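Local coordinates for protein NAD nucleotidase (PDB 3ZTV) that hydrolyses NAD and nucleoside 5'-monophosphates in the bacterial periplasm, yielding adenosine and nicotinamide riboside, as a zinc-containing member of the 5'-nucleotidase family, at residues A126-D131 / G157-N162; Y229-D234 / V261-A266; T388-E393 / E547-F552; V402-Q407 / A470-E475. One frame throughout, in Å; residues are numbered along the deposited sequence.

Interaction 1. Residues A126-D131 / G157-N162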
loop_
_atom_site.group_PDB
_atom_site.type_symbol
_atom_site.label_atom_id
_atom_site.label_comp_id
_atom_site.label_asym_id
_atom_site.label_seq_id
_atom_site.Cartn_x
_atom_site.Cartn_y
_atom_site.Cartn_z
ATOM N N ALA A 126 -0.496 -1.950 -15.216
ATOM C CA ALA A 126 -1.172 -0.890 -14.470
ATOM C C ALA A 126 -0.432 -0.434 -13.213
ATOM O O ALA A 126 -0.683 0.667 -12.739
ATOM C CB ALA A 126 -2.594 -1.317 -14.109
ATOM N N ASN A 127 0.463 -1.260 -12.669
ATOM C CA ASN A 127 1.144 -0.921 -11.419
ATOM C C ASN A 127 2.638 -0.633 -11.620
ATOM O O ASN A 127 3.395 -0.536 -10.645
ATOM C CB ASN A 127 0.926 -1.988 -10.332
ATOM C CG ASN A 127 1.598 -3.314 -10.655
ATOM O OD1 ASN A 127 1.687 -3.718 -11.813
ATOM N ND2 ASN A 127 2.050 -4.002 -9.620
ATOM N N VAL A 128 3.060 -0.507 -12.883
ATOM C CA VAL A 128 4.433 -0.153 -13.229
ATOM C C VAL A 128 4.318 1.081 -14.117
ATOM O O VAL A 128 3.823 1.000 -15.247
ATOM C CB VAL A 128 5.137 -1.305 -13.965
ATOM C CG1 VAL A 128 6.596 -0.949 -14.217
ATOM C CG2 VAL A 128 5.018 -2.605 -13.161
ATOM N N ILE A 129 4.741 2.235 -13.605
ATOM C CA ILE A 129 4.403 3.509 -14.241
ATOM C C ILE A 129 5.648 4.400 -14.397
ATOM O O ILE A 129 6.181 4.903 -13.409
ATOM C CB ILE A 129 3.293 4.276 -13.446
ATOM C CG1 ILE A 129 2.086 3.369 -13.173
ATOM C CG2 ILE A 129 2.832 5.489 -14.231
ATOM C CD1 ILE A 129 0.972 4.056 -12.349
ATOM N N PRO A 130 6.126 4.588 -15.642
ATOM C CA PRO A 130 7.324 5.417 -15.814
ATOM C C PRO A 130 7.026 6.913 -15.757
ATOM O O PRO A 130 5.993 7.373 -16.261
ATOM C CB PRO A 130 7.813 5.031 -17.214
ATOM C CG PRO A 130 7.234 3.668 -17.461
ATOM C CD PRO A 130 5.869 3.758 -16.828
ATOM N N ASP A 131 7.944 7.660 -15.149
ATOM C CA ASP A 131 7.889 9.115 -15.157
ATOM C C ASP A 131 8.146 9.634 -16.569
ATOM O O ASP A 131 8.681 8.915 -17.424
ATOM C CB ASP A 131 8.921 9.706 -14.186
ATOM C CG ASP A 131 8.594 9.434 -12.728
ATOM O OD1 ASP A 131 7.416 9.256 -12.389
ATOM O OD2 ASP A 131 9.532 9.436 -11.903
ATOM N N GLY A 157 -3.293 -4.995 -16.952
ATOM C CA GLY A 157 -2.014 -5.657 -16.763
ATOM C C GLY A 157 -1.475 -5.440 -15.360
ATOM O O GLY A 157 -1.779 -4.419 -14.735
ATOM N N LEU A 158 -0.641 -6.355 -14.869
ATOM C CA LEU A 158 -0.094 -6.243 -13.515
ATOM C C LEU A 158 1.231 -6.991 -13.391
ATOM O O LEU A 158 1.370 -8.093 -13.934
ATOM C CB LEU A 158 -1.096 -6.802 -12.488
ATOM C CG LEU A 158 -1.022 -6.281 -11.045
ATOM C CD1 LEU A 158 -1.538 -4.852 -10.942
ATOM C CD2 LEU A 158 -1.827 -7.192 -10.111
ATOM N N ASP A 159 2.173 -6.422 -12.640
ATOM C CA ASP A 159 3.476 -7.055 -12.406
ATOM C C ASP A 159 3.712 -7.327 -10.933
ATOM O O ASP A 159 3.112 -6.695 -10.056
ATOM C CB ASP A 159 4.591 -6.134 -12.915
ATOM C CG ASP A 159 5.846 -6.884 -13.390
ATOM O OD1 ASP A 159 6.026 -8.098 -13.129
ATOM O OD2 ASP A 159 6.693 -6.213 -14.043
ATOM N N THR A 160 4.570 -8.298 -10.662
ATOM C CA THR A 160 5.078 -8.513 -9.322
ATOM C C THR A 160 5.981 -7.338 -8.916
ATOM O O THR A 160 6.781 -6.843 -9.725
ATOM C CB THR A 160 5.798 -9.867 -9.227
ATOM O OG1 THR A 160 6.118 -10.137 -7.855
ATOM C CG2 THR A 160 7.062 -9.940 -10.121
ATOM N N VAL A 161 5.837 -6.860 -7.682
ATOM C CA VAL A 161 6.514 -5.638 -7.240
ATOM C C VAL A 161 7.875 -5.894 -6.586
ATOM O O VAL A 161 8.916 -5.569 -7.170
ATOM C CB VAL A 161 5.608 -4.771 -6.330
ATOM C CG1 VAL A 161 6.394 -3.599 -5.770
ATOM C CG2 VAL A 161 4.394 -4.277 -7.120
ATOM N N ASN A 162 7.879 -6.454 -5.379
ATOM C CA ASN A 162 9.124 -6.632 -4.631
ATOM C C ASN A 162 10.180 -7.418 -5.415
ATOM O O ASN A 162 11.352 -7.052 -5.450
ATOM C CB ASN A 162 8.869 -7.314 -3.281
ATOM C CG ASN A 162 8.073 -6.449 -2.320
ATOM O OD1 ASN A 162 8.012 -5.230 -2.456
ATOM N ND2 ASN A 162 7.475 -7.089 -1.323
#
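N127 and D159 meet in the calcineurin-like phosphoesterase part of the chain, where the side-chain amide of N127 makes two hydrogen bonds with the backbone of D159. D159 follows G157 and L158 of strand 151-159, a strand of the six-stranded mixed sheet. D159 N donates to N127 OD1 at 2.9 Å. N127 ND2 returns a bond to D159 O, also 2.9 Å and almost straight (173°), with the acceptor close to the amide plane. Both ends of the amide are thus held, which fixes its rotation. N127 CG sits between its own backbone N and carbonyl carbon (chi1 68°), and this turns the amide toward D159. Y177 O takes a second hydrogen bond from ND2.

This is the tight part of the contact. L158 CD1 packs 3.5 Å from N127 CG, the two side chains crossing at about a right angle. On the V128 side, CG2 touches D159 CB at 3.6 Å. One backbone bond, A126 N to G157 O at 2.8 Å, closes the start of the contact.

The other side is looser. The chain from I129 to D131 diverges from strand 151-159 and is partly exposed. I129 and D131 touch N188 and N217 of the second subunit.

The N127-D159 pair lies close to the metal centre. Between nearest atoms, the D159 side chain is about 6 Å from a zinc ion and about 4 Å from the side chain of H203, a probable zinc ligand. At the partly exposed end, V161 CG2 lies 3.4 Å from N127 ND2.

Interaction 2. Residues Y229-D234 / V261-A266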
loop_
_atom_site.group_PDB
_atom_site.type_symbol
_atom_site.label_atom_id
_atom_site.label_comp_id
_atom_site.label_asym_id
_atom_site.label_seq_id
_atom_site.Cartn_x
_atom_site.Cartn_y
_atom_site.Cartn_z
ATOM N N TYR A 229 3.966 -22.579 -12.551
ATOM C CA TYR A 229 3.197 -23.769 -12.169
ATOM C C TYR A 229 2.439 -24.375 -13.336
ATOM O O TYR A 229 1.753 -23.662 -14.092
ATOM C CB TYR A 229 2.170 -23.434 -11.089
ATOM C CG TYR A 229 2.716 -23.069 -9.728
ATOM C CD1 TYR A 229 4.030 -23.346 -9.365
ATOM C CD2 TYR A 229 1.896 -22.448 -8.793
ATOM C CE1 TYR A 229 4.504 -23.009 -8.098
ATOM C CE2 TYR A 229 2.356 -22.119 -7.532
ATOM C CZ TYR A 229 3.659 -22.390 -7.193
ATOM O OH TYR A 229 4.119 -22.046 -5.937
ATOM N N LEU A 230 2.538 -25.701 -13.459
ATOM C CA LEU A 230 1.655 -26.447 -14.358
ATOM C C LEU A 230 0.284 -26.590 -13.686
ATOM O O LEU A 230 0.156 -27.247 -12.645
ATOM C CB LEU A 230 2.236 -27.835 -14.686
ATOM C CG LEU A 230 1.370 -28.743 -15.567
ATOM C CD1 LEU A 230 1.065 -28.139 -16.933
ATOM C CD2 LEU A 230 2.013 -30.123 -15.731
ATOM N N TYR A 231 -0.730 -25.954 -14.268
ATOM C CA TYR A 231 -2.119 -26.197 -13.869
ATOM C C TYR A 231 -2.588 -27.270 -14.845
ATOM O O TYR A 231 -2.523 -27.095 -16.057
ATOM C CB TYR A 231 -2.975 -24.927 -14.006
ATOM C CG TYR A 231 -2.826 -23.847 -12.935
ATOM C CD1 TYR A 231 -1.584 -23.293 -12.639
ATOM C CD2 TYR A 231 -3.939 -23.367 -12.245
ATOM C CE1 TYR A 231 -1.451 -22.287 -11.698
ATOM C CE2 TYR A 231 -3.816 -22.353 -11.304
ATOM C CZ TYR A 231 -2.571 -21.828 -11.031
ATOM O OH TYR A 231 -2.471 -20.817 -10.095
ATOM N N GLY A 232 -3.070 -28.385 -14.305
ATOM C CA GLY A 232 -3.328 -29.548 -15.134
ATOM C C GLY A 232 -4.644 -30.256 -14.856
ATOM O O GLY A 232 -5.643 -29.647 -14.448
ATOM N N ASN A 233 -4.638 -31.567 -15.089
ATOM C CA ASN A 233 -5.835 -32.391 -14.969
ATOM C C ASN A 233 -5.409 -33.843 -14.843
ATOM O O ASN A 233 -4.217 -34.149 -14.791
ATOM C CB ASN A 233 -6.734 -32.197 -16.188
ATOM C CG ASN A 233 -6.016 -32.493 -17.500
ATOM O OD1 ASN A 233 -5.078 -33.297 -17.551
ATOM N ND2 ASN A 233 -6.468 -31.860 -18.571
ATOM N N ASP A 234 -6.387 -34.737 -14.770
ATOM C CA ASP A 234 -6.087 -36.152 -14.569
ATOM C C ASP A 234 -5.209 -36.751 -15.664
ATOM O O ASP A 234 -4.343 -37.569 -15.371
ATOM C CB ASP A 234 -7.372 -36.965 -14.385
ATOM C CG ASP A 234 -8.050 -36.680 -13.060
ATOM O OD1 ASP A 234 -7.369 -36.188 -12.130
ATOM O OD2 ASP A 234 -9.264 -36.947 -12.951
ATOM N N VAL A 261 -8.583 -18.542 -11.831
ATOM C CA VAL A 261 -7.147 -18.246 -11.857
ATOM C C VAL A 261 -6.417 -19.403 -12.527
ATOM O O VAL A 261 -6.660 -20.572 -12.200
ATOM C CB VAL A 261 -6.604 -18.109 -10.414
ATOM C CG1 VAL A 261 -5.095 -17.853 -10.409
ATOM C CG2 VAL A 261 -7.360 -17.026 -9.642
ATOM N N MET A 262 -5.515 -19.114 -13.458
ATOM C CA MET A 262 -4.757 -20.195 -14.083
ATOM C C MET A 262 -3.436 -19.713 -14.670
ATOM O O MET A 262 -3.325 -18.569 -15.108
ATOM C CB MET A 262 -5.582 -20.925 -15.153
ATOM C CG MET A 262 -5.804 -20.166 -16.443
ATOM S SD MET A 262 -6.929 -18.762 -16.320
ATOM C CE MET A 262 -7.188 -18.452 -18.069
ATOM N N GLU A 263 -2.445 -20.611 -14.675
ATOM C CA GLU A 263 -1.129 -20.389 -15.276
ATOM C C GLU A 263 -0.896 -21.485 -16.321
ATOM O O GLU A 263 -1.637 -22.490 -16.360
ATOM C CB GLU A 263 -0.047 -20.435 -14.193
ATOM C CG GLU A 263 1.312 -19.901 -14.611
ATOM C CD GLU A 263 2.238 -19.647 -13.440
ATOM O OE1 GLU A 263 2.070 -20.255 -12.369
ATOM O OE2 GLU A 263 3.158 -18.820 -13.585
ATOM N N GLY A 264 0.130 -21.294 -17.155
ATOM C CA GLY A 264 0.453 -22.210 -18.240
ATOM C C GLY A 264 1.873 -22.757 -18.171
ATOM O O GLY A 264 2.605 -22.777 -19.170
ATOM N N TRP A 265 2.262 -23.228 -16.991
ATOM C CA TRP A 265 3.591 -23.820 -16.799
ATOM C C TRP A 265 4.671 -22.787 -17.155
ATOM O O TRP A 265 4.616 -21.662 -16.646
ATOM C CB TRP A 265 3.719 -25.136 -17.589
ATOM C CG TRP A 265 4.683 -26.141 -16.998
ATOM C CD1 TRP A 265 5.382 -26.027 -15.831
ATOM C CD2 TRP A 265 5.024 -27.423 -17.546
ATOM N NE1 TRP A 265 6.147 -27.156 -15.626
ATOM C CE2 TRP A 265 5.941 -28.027 -16.663
ATOM C CE3 TRP A 265 4.636 -28.119 -18.697
ATOM C CZ2 TRP A 265 6.490 -29.293 -16.904
ATOM C CZ3 TRP A 265 5.176 -29.366 -18.934
ATOM C CH2 TRP A 265 6.102 -29.938 -18.046
ATOM N N ALA A 266 5.645 -23.134 -17.998
ATOM C CA ALA A 266 6.675 -22.192 -18.432
ATOM C C ALA A 266 7.428 -22.749 -19.634
ATOM O O ALA A 266 7.154 -23.863 -20.091
ATOM C CB ALA A 266 7.646 -21.893 -17.285
HETATM O O HOH W 1 -0.828 -25.040 -17.097
#
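Y231 lays its ring across the backbone of M262 and E263, on strand 258-263 of the six-stranded mixed sheet in the metallophosphatase core. E263 N lies over the centre of the ring face. M262 CA sits over the same face toward the rim, a CH-pi contact 4.0 Å from the ring centroid. E263 CB adds a contact at 3.4 Å to Y231 CE1. The Y231 hydroxyl is hydrogen-bonded to S206 OG.

W265 offers a ring face to L230. L230 CB stands 3.8 Å from the centroid of the five-membered ring, only 12° off its normal.

The carboxylate of E263 approaches Y229 differently. The E263 side chain leaves trans to its backbone N (chi1 -166°) and stays extended. This brings OE1 within 3.0 Å of Y229 N, which donates to it from above the carboxylate plane. S227 OG and H228 N also hydrogen-bond to the carboxylate. These two residues directly follow the zinc ligand D226, which is consistent with a second-shell place for E263.

Two further bridges join the backbones. W265 N donates to Y229 O at 3.0 Å. A water donates to Y231 O at 2.9 Å and to E263 O at 2.8 Å.

Interaction 3. Residues T388-E393 / E547-F552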
loop_
_atom_site.group_PDB
_atom_site.type_symbol
_atom_site.label_atom_id
_atom_site.label_comp_id
_atom_site.label_asym_id
_atom_site.label_seq_id
_atom_site.Cartn_x
_atom_site.Cartn_y
_atom_site.Cartn_z
ATOM N N THR A 388 35.870 -22.546 -8.244
ATOM C CA THR A 388 34.577 -22.540 -7.558
ATOM C C THR A 388 34.289 -21.180 -6.917
ATOM O O THR A 388 33.157 -20.688 -6.971
ATOM C CB THR A 388 34.473 -23.666 -6.516
ATOM O OG1 THR A 388 34.668 -24.927 -7.168
ATOM C CG2 THR A 388 33.102 -23.654 -5.855
ATOM N N ARG A 389 35.307 -20.565 -6.312
ATOM C CA ARG A 389 35.161 -19.197 -5.811
ATOM C C ARG A 389 34.743 -18.258 -6.946
ATOM O O ARG A 389 33.859 -17.418 -6.773
ATOM C CB ARG A 389 36.448 -18.714 -5.124
ATOM C CG ARG A 389 36.364 -17.323 -4.504
ATOM C CD ARG A 389 36.910 -16.260 -5.437
ATOM N NE ARG A 389 36.737 -14.903 -4.919
ATOM C CZ ARG A 389 37.704 -14.168 -4.375
ATOM N NH1 ARG A 389 38.933 -14.651 -4.253
ATOM N NH2 ARG A 389 37.436 -12.942 -3.949
ATOM N N PHE A 390 35.367 -18.407 -8.109
ATOM C CA PHE A 390 34.989 -17.634 -9.285
ATOM C C PHE A 390 33.498 -17.799 -9.613
ATOM O O PHE A 390 32.778 -16.817 -9.818
ATOM C CB PHE A 390 35.845 -18.075 -10.473
ATOM C CG PHE A 390 35.725 -17.190 -11.676
ATOM C CD1 PHE A 390 35.144 -15.941 -11.584
ATOM C CD2 PHE A 390 36.218 -17.606 -12.903
ATOM C CE1 PHE A 390 35.039 -15.131 -12.690
ATOM C CE2 PHE A 390 36.116 -16.799 -14.016
ATOM C CZ PHE A 390 35.526 -15.556 -13.909
ATOM N N ILE A 391 33.038 -19.044 -9.679
ATOM C CA ILE A 391 31.634 -19.288 -9.978
ATOM C C ILE A 391 30.742 -18.648 -8.911
ATOM O O ILE A 391 29.717 -18.039 -9.229
ATOM C CB ILE A 391 31.326 -20.792 -10.148
ATOM C CG1 ILE A 391 32.117 -21.359 -11.332
ATOM C CG2 ILE A 391 29.831 -21.001 -10.351
ATOM C CD1 ILE A 391 31.921 -20.596 -12.602
ATOM N N ALA A 392 31.133 -18.766 -7.644
ATOM C CA ALA A 392 30.379 -18.109 -6.576
ATOM C C ALA A 392 30.311 -16.595 -6.789
ATOM O O ALA A 392 29.273 -15.978 -6.545
ATOM C CB ALA A 392 30.959 -18.445 -5.203
ATOM N N GLU A 393 31.403 -16.004 -7.260
ATOM C CA GLU A 393 31.409 -14.567 -7.562
ATOM C C GLU A 393 30.437 -14.198 -8.693
ATOM O O GLU A 393 29.819 -13.135 -8.656
ATOM C CB GLU A 393 32.823 -14.060 -7.884
ATOM C CG GLU A 393 33.835 -14.217 -6.749
ATOM C CD GLU A 393 33.716 -13.154 -5.662
ATOM O OE1 GLU A 393 32.908 -12.208 -5.800
ATOM O OE2 GLU A 393 34.445 -13.278 -4.653
ATOM N N GLU A 547 24.570 -18.187 -17.845
ATOM C CA GLU A 547 24.251 -16.794 -18.135
ATOM C C GLU A 547 24.826 -15.839 -17.078
ATOM O O GLU A 547 25.235 -14.728 -17.406
ATOM C CB GLU A 547 22.740 -16.600 -18.316
ATOM C CG GLU A 547 22.170 -17.350 -19.528
ATOM C CD GLU A 547 22.672 -16.811 -20.859
ATOM O OE1 GLU A 547 23.147 -15.663 -20.901
ATOM O OE2 GLU A 547 22.582 -17.541 -21.874
ATOM N N SER A 548 24.885 -16.281 -15.826
ATOM C CA SER A 548 25.543 -15.490 -14.781
ATOM C C SER A 548 27.029 -15.312 -15.093
ATOM O O SER A 548 27.596 -14.223 -14.935
ATOM C CB SER A 548 25.388 -16.171 -13.422
ATOM O OG SER A 548 24.032 -16.221 -13.020
ATOM N N PHE A 549 27.658 -16.387 -15.553
ATOM C CA PHE A 549 29.063 -16.336 -15.920
ATOM C C PHE A 549 29.285 -15.357 -17.063
ATOM O O PHE A 549 30.211 -14.552 -17.024
ATOM C CB PHE A 549 29.593 -17.721 -16.281
ATOM C CG PHE A 549 31.092 -17.799 -16.272
ATOM C CD1 PHE A 549 31.830 -17.244 -17.301
ATOM C CD2 PHE A 549 31.763 -18.373 -15.206
ATOM C CE1 PHE A 549 33.208 -17.293 -17.287
ATOM C CE2 PHE A 549 33.144 -18.423 -15.189
ATOM C CZ PHE A 549 33.864 -17.879 -16.232
ATOM N N ILE A 550 28.422 -15.410 -18.075
ATOM C CA ILE A 550 28.486 -14.454 -19.178
ATOM C C ILE A 550 28.359 -12.993 -18.701
ATOM O O ILE A 550 29.129 -12.128 -19.122
ATOM C CB ILE A 550 27.428 -14.778 -20.254
ATOM C CG1 ILE A 550 27.833 -16.038 -21.016
ATOM C CG2 ILE A 550 27.237 -13.610 -21.203
ATOM C CD1 ILE A 550 26.672 -16.698 -21.738
ATOM N N LYS A 551 27.399 -12.717 -17.822
ATOM C CA LYS A 551 27.268 -11.362 -17.271
ATOM C C LYS A 551 28.542 -10.907 -16.559
ATOM O O LYS A 551 28.955 -9.749 -16.668
ATOM C CB LYS A 551 26.114 -11.284 -16.276
ATOM C CG LYS A 551 24.741 -11.442 -16.870
ATOM C CD LYS A 551 23.698 -11.167 -15.800
ATOM C CE LYS A 551 22.307 -11.499 -16.291
ATOM N NZ LYS A 551 21.279 -11.201 -15.252
ATOM N N PHE A 552 29.143 -11.810 -15.796
ATOM C CA PHE A 552 30.356 -11.486 -15.056
ATOM C C PHE A 552 31.481 -11.071 -16.002
ATOM O O PHE A 552 32.166 -10.076 -15.766
ATOM C CB PHE A 552 30.775 -12.662 -14.171
ATOM C CG PHE A 552 31.960 -12.371 -13.290
ATOM C CD1 PHE A 552 33.245 -12.576 -13.757
ATOM C CD2 PHE A 552 31.786 -11.904 -11.997
ATOM C CE1 PHE A 552 34.342 -12.311 -12.958
ATOM C CE2 PHE A 552 32.878 -11.642 -11.189
ATOM C CZ PHE A 552 34.158 -11.848 -11.673
#
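F390 has the edge of F549 toward its face, and turns its own edge toward the face of F552. The three rings form an aromatic cluster where helix 386-396 crosses helix 545-555 close to a right angle. Both pairs are offset edge-to-face. The F390 and F549 centroids are 4.9 Å apart, with planes at 62°. For F390 and F552 the distance between centroids is 5.0 Å and the planes stand at 71°. Atoms of this second pair come too close in the model, so its exact fit is doubtful. F390 is the shared ring. With chi1 at -170°, it swings out beside its own carbonyl carbon and nearer to the other helix. F559, outside the two helices, meets F390 with nearly parallel planes.

F549 has a second neighbour. I391 CD1 lies at the edge of its ring, 3.4 Å from CD2. F552 also reaches the backbone and side chain of E393, with CE2 at 4.1 Å from E393 CB.

The helix axes are 10.0 Å apart at these segments, and long side chains bridge that distance. No hydrogen bond joins the two segments, so the crossing is held by apolar and aromatic contact.

On the polar side of helix 386-396, R389 makes a cation-pi contact with Y562. It also forms a salt bridge with E393 within the helix. R389 NE and NH2 lie 2.8 and 3.1 Å from the same oxygen, E393 OE2.

Interaction 4. Residues V402-Q407 / A470-E475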
loop_
_atom_site.group_PDB
_atom_site.type_symbol
_atom_site.label_atom_id
_atom_site.label_comp_id
_atom_site.label_asym_id
_atom_site.label_seq_id
_atom_site.Cartn_x
_atom_site.Cartn_y
_atom_site.Cartn_z
ATOM N N VAL A 402 21.874 -9.638 -2.412
ATOM C CA VAL A 402 22.505 -10.818 -1.825
ATOM C C VAL A 402 23.747 -10.497 -0.988
ATOM O O VAL A 402 24.615 -9.733 -1.411
ATOM C CB VAL A 402 22.829 -11.866 -2.915
ATOM C CG1 VAL A 402 23.726 -12.969 -2.370
ATOM C CG2 VAL A 402 21.539 -12.450 -3.473
ATOM N N ASP A 403 23.811 -11.082 0.207
ATOM C CA ASP A 403 24.945 -10.863 1.111
ATOM C C ASP A 403 26.122 -11.806 0.861
ATOM O O ASP A 403 27.282 -11.439 1.054
ATOM C CB ASP A 403 24.489 -11.001 2.563
ATOM C CG ASP A 403 23.516 -9.916 2.972
ATOM O OD1 ASP A 403 23.863 -8.724 2.832
ATOM O OD2 ASP A 403 22.408 -10.254 3.426
ATOM N N LEU A 404 25.823 -13.030 0.444
ATOM C CA LEU A 404 26.869 -14.014 0.220
ATOM C C LEU A 404 26.315 -15.124 -0.648
ATOM O O LEU A 404 25.104 -15.354 -0.679
ATOM C CB LEU A 404 27.377 -14.570 1.558
ATOM C CG LEU A 404 26.366 -15.328 2.422
ATOM C CD1 LEU A 404 26.536 -16.837 2.249
ATOM C CD2 LEU A 404 26.464 -14.928 3.901
ATOM N N THR A 405 27.201 -15.795 -1.374
ATOM C CA THR A 405 26.800 -16.971 -2.133
ATOM C C THR A 405 27.700 -18.150 -1.794
ATOM O O THR A 405 28.851 -17.965 -1.391
ATOM C CB THR A 405 26.865 -16.730 -3.645
ATOM O OG1 THR A 405 28.191 -16.325 -3.996
ATOM C CG2 THR A 405 25.867 -15.662 -4.071
ATOM N N ILE A 406 27.169 -19.356 -1.960
ATOM C CA ILE A 406 27.904 -20.589 -1.693
ATOM C C ILE A 406 27.732 -21.538 -2.871
ATOM O O ILE A 406 26.606 -21.772 -3.318
ATOM C CB ILE A 406 27.405 -21.270 -0.406
ATOM C CG1 ILE A 406 27.641 -20.349 0.797
ATOM C CG2 ILE A 406 28.066 -22.628 -0.224
ATOM C CD1 ILE A 406 26.964 -20.811 2.072
ATOM N N GLN A 407 28.849 -22.068 -3.371
ATOM C CA GLN A 407 28.866 -22.988 -4.517
ATOM C C GLN A 407 29.650 -24.241 -4.138
ATOM O O GLN A 407 30.682 -24.160 -3.465
ATOM C CB GLN A 407 29.495 -22.305 -5.747
ATOM C CG GLN A 407 29.680 -23.199 -6.983
ATOM C CD GLN A 407 28.374 -23.540 -7.698
ATOM O OE1 GLN A 407 27.300 -23.099 -7.312
ATOM N NE2 GLN A 407 28.479 -24.335 -8.755
ATOM N N ALA A 470 31.400 -16.466 -2.092
ATOM C CA ALA A 470 31.695 -15.091 -2.457
ATOM C C ALA A 470 30.962 -14.198 -1.463
ATOM O O ALA A 470 29.803 -14.445 -1.151
ATOM C CB ALA A 470 31.226 -14.801 -3.872
ATOM N N GLY A 471 31.636 -13.167 -0.957
ATOM C CA GLY A 471 31.061 -12.337 0.092
ATOM C C GLY A 471 31.097 -13.015 1.454
ATOM O O GLY A 471 30.640 -12.452 2.458
ATOM N N ILE A 472 31.621 -14.240 1.477
ATOM C CA ILE A 472 31.838 -14.999 2.707
ATOM C C ILE A 472 33.166 -15.723 2.572
ATOM O O ILE A 472 33.510 -16.202 1.495
ATOM C CB ILE A 472 30.697 -16.015 2.988
ATOM C CG1 ILE A 472 30.901 -16.690 4.349
ATOM C CG2 ILE A 472 30.593 -17.038 1.859
ATOM C CD1 ILE A 472 29.689 -17.452 4.873
ATOM N N ARG A 473 33.929 -15.770 3.660
ATOM C CA ARG A 473 35.190 -16.496 3.671
ATOM C C ARG A 473 35.325 -17.169 5.023
ATOM O O ARG A 473 34.780 -16.688 6.017
ATOM C CB ARG A 473 36.373 -15.562 3.384
ATOM C CG ARG A 473 36.624 -14.506 4.443
ATOM C CD ARG A 473 37.673 -13.511 3.975
ATOM N NE ARG A 473 38.037 -12.572 5.033
ATOM C CZ ARG A 473 38.748 -11.464 4.837
ATOM N NH1 ARG A 473 39.163 -11.147 3.618
ATOM N NH2 ARG A 473 39.039 -10.671 5.861
ATOM N N TYR A 474 36.024 -18.298 5.059
ATOM C CA TYR A 474 36.115 -19.039 6.306
ATOM C C TYR A 474 37.409 -19.832 6.422
ATOM O O TYR A 474 38.087 -20.106 5.427
ATOM C CB TYR A 474 34.887 -19.954 6.494
ATOM C CG TYR A 474 34.840 -21.136 5.548
ATOM C CD1 TYR A 474 34.233 -21.041 4.298
ATOM C CD2 TYR A 474 35.405 -22.353 5.908
ATOM C CE1 TYR A 474 34.198 -22.139 3.431
ATOM C CE2 TYR A 474 35.375 -23.450 5.054
ATOM C CZ TYR A 474 34.774 -23.338 3.818
ATOM O OH TYR A 474 34.767 -24.441 2.982
ATOM N N GLU A 475 37.750 -20.151 7.667
ATOM C CA GLU A 475 38.826 -21.078 7.976
ATOM C C GLU A 475 38.200 -22.268 8.681
ATOM O O GLU A 475 37.264 -22.118 9.474
ATOM C CB GLU A 475 39.881 -20.429 8.883
ATOM C CG GLU A 475 41.007 -21.387 9.287
ATOM C CD GLU A 475 42.152 -20.717 10.030
ATOM O OE1 GLU A 475 42.204 -19.469 10.082
ATOM O OE2 GLU A 475 43.007 -21.460 10.562
#
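An antiparallel, hydrogen-bonded bridge pairs T405 with A470 at the edge of the five-stranded mixed sheet in the C-terminal domain of the 5'-nucleotidase family. T405 N donates to A470 O at 2.9 Å, in the carbonyl plane and fairly straight (163°). A470 N donates back to T405 O at 3.0 Å. L404 CA adds a CA-H...O contact to A470 O, 3.3 Å away.

The side chains of T405 and A470 share one face of the sheet. T405 OG1 lies 3.4 Å from A470 CB, and hydrogen-bonds to A392 O of helix 386-396, which packs on this face. On the other side, L404 CB meets I472 CB at 3.9 Å, the two side chains crossing obliquely. I472 CG2 reaches T405 O at 3.8 Å.

G471 separates strand 467-470 from strand 472-477. Its positive phi (76°) suits a glycine. The chain passes here from the five-stranded sheet to a four-stranded one. Strand 404-408 runs on to N408, which lines the adenosine pocket. The buried backbone donors and acceptors of T405 and A470 thus satisfy each other, T405 OG1 is satisfied by A392 O, and the L404-I472 side is held by apolar contact.

Interactions 1 and 2 lie in the metal-binding part of the chain, with centres about 24 Å apart. Both reach the six-stranded mixed sheet, through strands 151-159 and 258-263, and approach the zinc site from different strands. Interactions 3 and 4 belong to the adenosine-binding C-terminal part. Their centres are about 13 Å apart and they touch: helix 386-396 packs T388 on Q407 and E393 on A470. This helix precedes strand 404-408 directly, and interaction 4 is nested inside the loop closed by interaction 3. Interactions 1, 2 and 3 follow in series. Interactions 2 and 4, about 36 Å apart between centres, lie on opposite sides of the chain's centre, in keeping with the two-domain architecture of the family.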